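Local coordinates for purine nucleoside phosphorylase (Anopheles gambiae, PDB 2P4S), which catalyses the phosphate-dependent cleavage of inosine, guanosine and their 2'-deoxy forms to free purine base and pentose 1-phosphate in purine salvage, at residues A[103-108]-A[131-136]. Residues are numbered along the deposited sequence; the frame is centred on the assembly and turned at random.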
# COMPACT_ATOMS: atom_id res chain seq x y z
N LEU A 103 19.94 18.23 25.13
CA LEU A 103 20.36 17.92 26.50
C LEU A 103 21.32 18.98 27.06
O LEU A 103 21.30 19.22 28.26
CB LEU A 103 21.03 16.54 26.57
CG LEU A 103 20.13 15.31 26.42
CD1 LEU A 103 21.00 14.04 26.26
CD2 LEU A 103 19.17 15.19 27.56
N GLU A 104 22.13 19.58 26.18
CA GLU A 104 23.02 20.73 26.46
C GLU A 104 22.27 22.01 26.75
O GLU A 104 22.76 22.89 27.47
CB GLU A 104 24.01 20.93 25.31
CG GLU A 104 25.12 19.85 25.37
CD GLU A 104 26.12 19.88 24.20
OE1 GLU A 104 25.88 20.62 23.19
OE2 GLU A 104 27.13 19.12 24.28
N ARG A 105 21.04 22.11 26.25
CA ARG A 105 20.27 23.36 26.36
C ARG A 105 19.07 23.34 27.30
O ARG A 105 18.35 24.32 27.40
CB ARG A 105 19.89 23.86 24.95
CG ARG A 105 21.12 24.27 24.21
CD ARG A 105 20.94 24.41 22.72
NE ARG A 105 22.20 24.83 22.12
CZ ARG A 105 23.23 24.04 21.85
NH1 ARG A 105 23.18 22.74 22.10
NH2 ARG A 105 24.33 24.56 21.32
N THR A 106 18.84 22.22 27.96
CA THR A 106 17.87 22.16 29.04
C THR A 106 18.47 21.28 30.14
O THR A 106 19.20 20.32 29.86
CB THR A 106 16.43 21.63 28.58
OG1 THR A 106 15.51 21.67 29.68
CG2 THR A 106 16.46 20.18 28.00
N GLU A 107 18.15 21.60 31.38
CA GLU A 107 18.50 20.73 32.50
C GLU A 107 17.46 19.61 32.77
O GLU A 107 17.73 18.68 33.53
CB GLU A 107 18.67 21.57 33.76
CG GLU A 107 20.00 22.32 33.78
CD GLU A 107 20.31 22.85 35.17
OE1 GLU A 107 21.07 22.16 35.92
OE2 GLU A 107 19.75 23.92 35.52
N LEU A 108 16.29 19.75 32.15
CA LEU A 108 15.17 18.81 32.32
C LEU A 108 15.56 17.44 31.77
O LEU A 108 16.20 17.35 30.72
CB LEU A 108 13.95 19.34 31.61
CG LEU A 108 12.88 20.03 32.46
CD1 LEU A 108 12.78 21.61 32.22
CD2 LEU A 108 11.56 19.34 32.11
N ASP A 131 11.61 24.96 28.84
CA ASP A 131 12.59 25.23 27.79
C ASP A 131 11.93 24.86 26.45
O ASP A 131 11.53 23.73 26.22
CB ASP A 131 13.90 24.47 28.02
CG ASP A 131 14.54 24.80 29.39
OD1 ASP A 131 14.80 26.00 29.65
OD2 ASP A 131 14.78 23.89 30.20
N SER A 132 11.78 25.85 25.58
CA SER A 132 11.07 25.69 24.33
C SER A 132 12.03 25.83 23.14
O SER A 132 12.92 26.70 23.14
CB SER A 132 9.97 26.72 24.28
OG SER A 132 9.23 26.54 23.08
N PHE A 133 11.88 24.96 22.15
CA PHE A 133 12.72 24.99 20.94
C PHE A 133 11.89 24.98 19.67
O PHE A 133 11.29 23.95 19.36
CB PHE A 133 13.67 23.80 20.87
CG PHE A 133 14.58 23.65 22.03
CD1 PHE A 133 15.89 24.14 21.97
CD2 PHE A 133 14.14 23.00 23.20
CE1 PHE A 133 16.75 23.99 23.06
CE2 PHE A 133 14.98 22.85 24.30
CZ PHE A 133 16.29 23.35 24.24
N ASP A 134 11.87 26.09 18.93
CA ASP A 134 11.26 26.07 17.60
C ASP A 134 11.92 24.99 16.78
O ASP A 134 13.14 24.82 16.86
CB ASP A 134 11.39 27.43 16.91
CG ASP A 134 10.42 28.45 17.48
OD1 ASP A 134 9.73 28.11 18.48
OD2 ASP A 134 10.34 29.59 16.95
N TYR A 135 11.12 24.21 16.03
CA TYR A 135 11.66 23.13 15.17
C TYR A 135 12.69 23.63 14.18
O TYR A 135 13.63 22.91 13.87
CB TYR A 135 10.58 22.36 14.40
CG TYR A 135 9.62 21.52 15.26
CD1 TYR A 135 9.96 21.16 16.60
CD2 TYR A 135 8.39 21.07 14.74
CE1 TYR A 135 9.08 20.38 17.39
CE2 TYR A 135 7.51 20.30 15.51
CZ TYR A 135 7.85 19.98 16.82
OH TYR A 135 6.98 19.25 17.55
N GLU A 136 12.51 24.86 13.70
CA GLU A 136 13.44 25.54 12.77
C GLU A 136 14.90 25.59 13.27
O GLU A 136 15.83 25.53 12.47
CB GLU A 136 12.99 26.99 12.51
CG GLU A 136 11.78 27.14 11.58
CD GLU A 136 10.39 26.70 12.18
OE1 GLU A 136 10.20 26.57 13.44
OE2 GLU A 136 9.45 26.48 11.37
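Thr106 and Asp131 show how one hydroxyl can serve two tasks in the turn that follows a helix. Thr106 OG1 donates to Asp131 OD2, and the same oxygen accepts from Leu108 N at 3.2 Å with an N-H...O angle of 157°, closing an ST turn. The modelled 2.4 Å between Thr106 OG1 and Asp131 OD2 is too short to be taken literally. With OG1 turned opposite the backbone nitrogen of Thr106 (chi1 -177°), the hydroxyl faces the strand. Here the two backbones come closest, with the CA atoms of Thr106 and Asp131 6.2 Å apart. The methyl CD1 of Leu108 also touches the carboxylate, 3.6 Å from Asp131 OD2. The contact joins helix 92-105 and the turn after it to strand 130-134, which pairs antiparallel with strand 152-158 in the mixed sheet of this alpha/beta phosphorylase; Thr106 also rests on Phe155 of that neighbouring strand. Two residues along, Phe133 is buried and presents its ring edge, with CE1 3.7 Å from Arg105 CB in the plane of the ring. Beyond this methylene the contact loosens: the exposed, extended arginine leads away from the strand; its NH1 hydrogen-bonds to Tyr101 O, its guanidinium makes a cation-pi contact with the Tyr101 ring, and a long salt bridge, 3.6 Å, runs from Arg105 NH1 to Glu104 OE1.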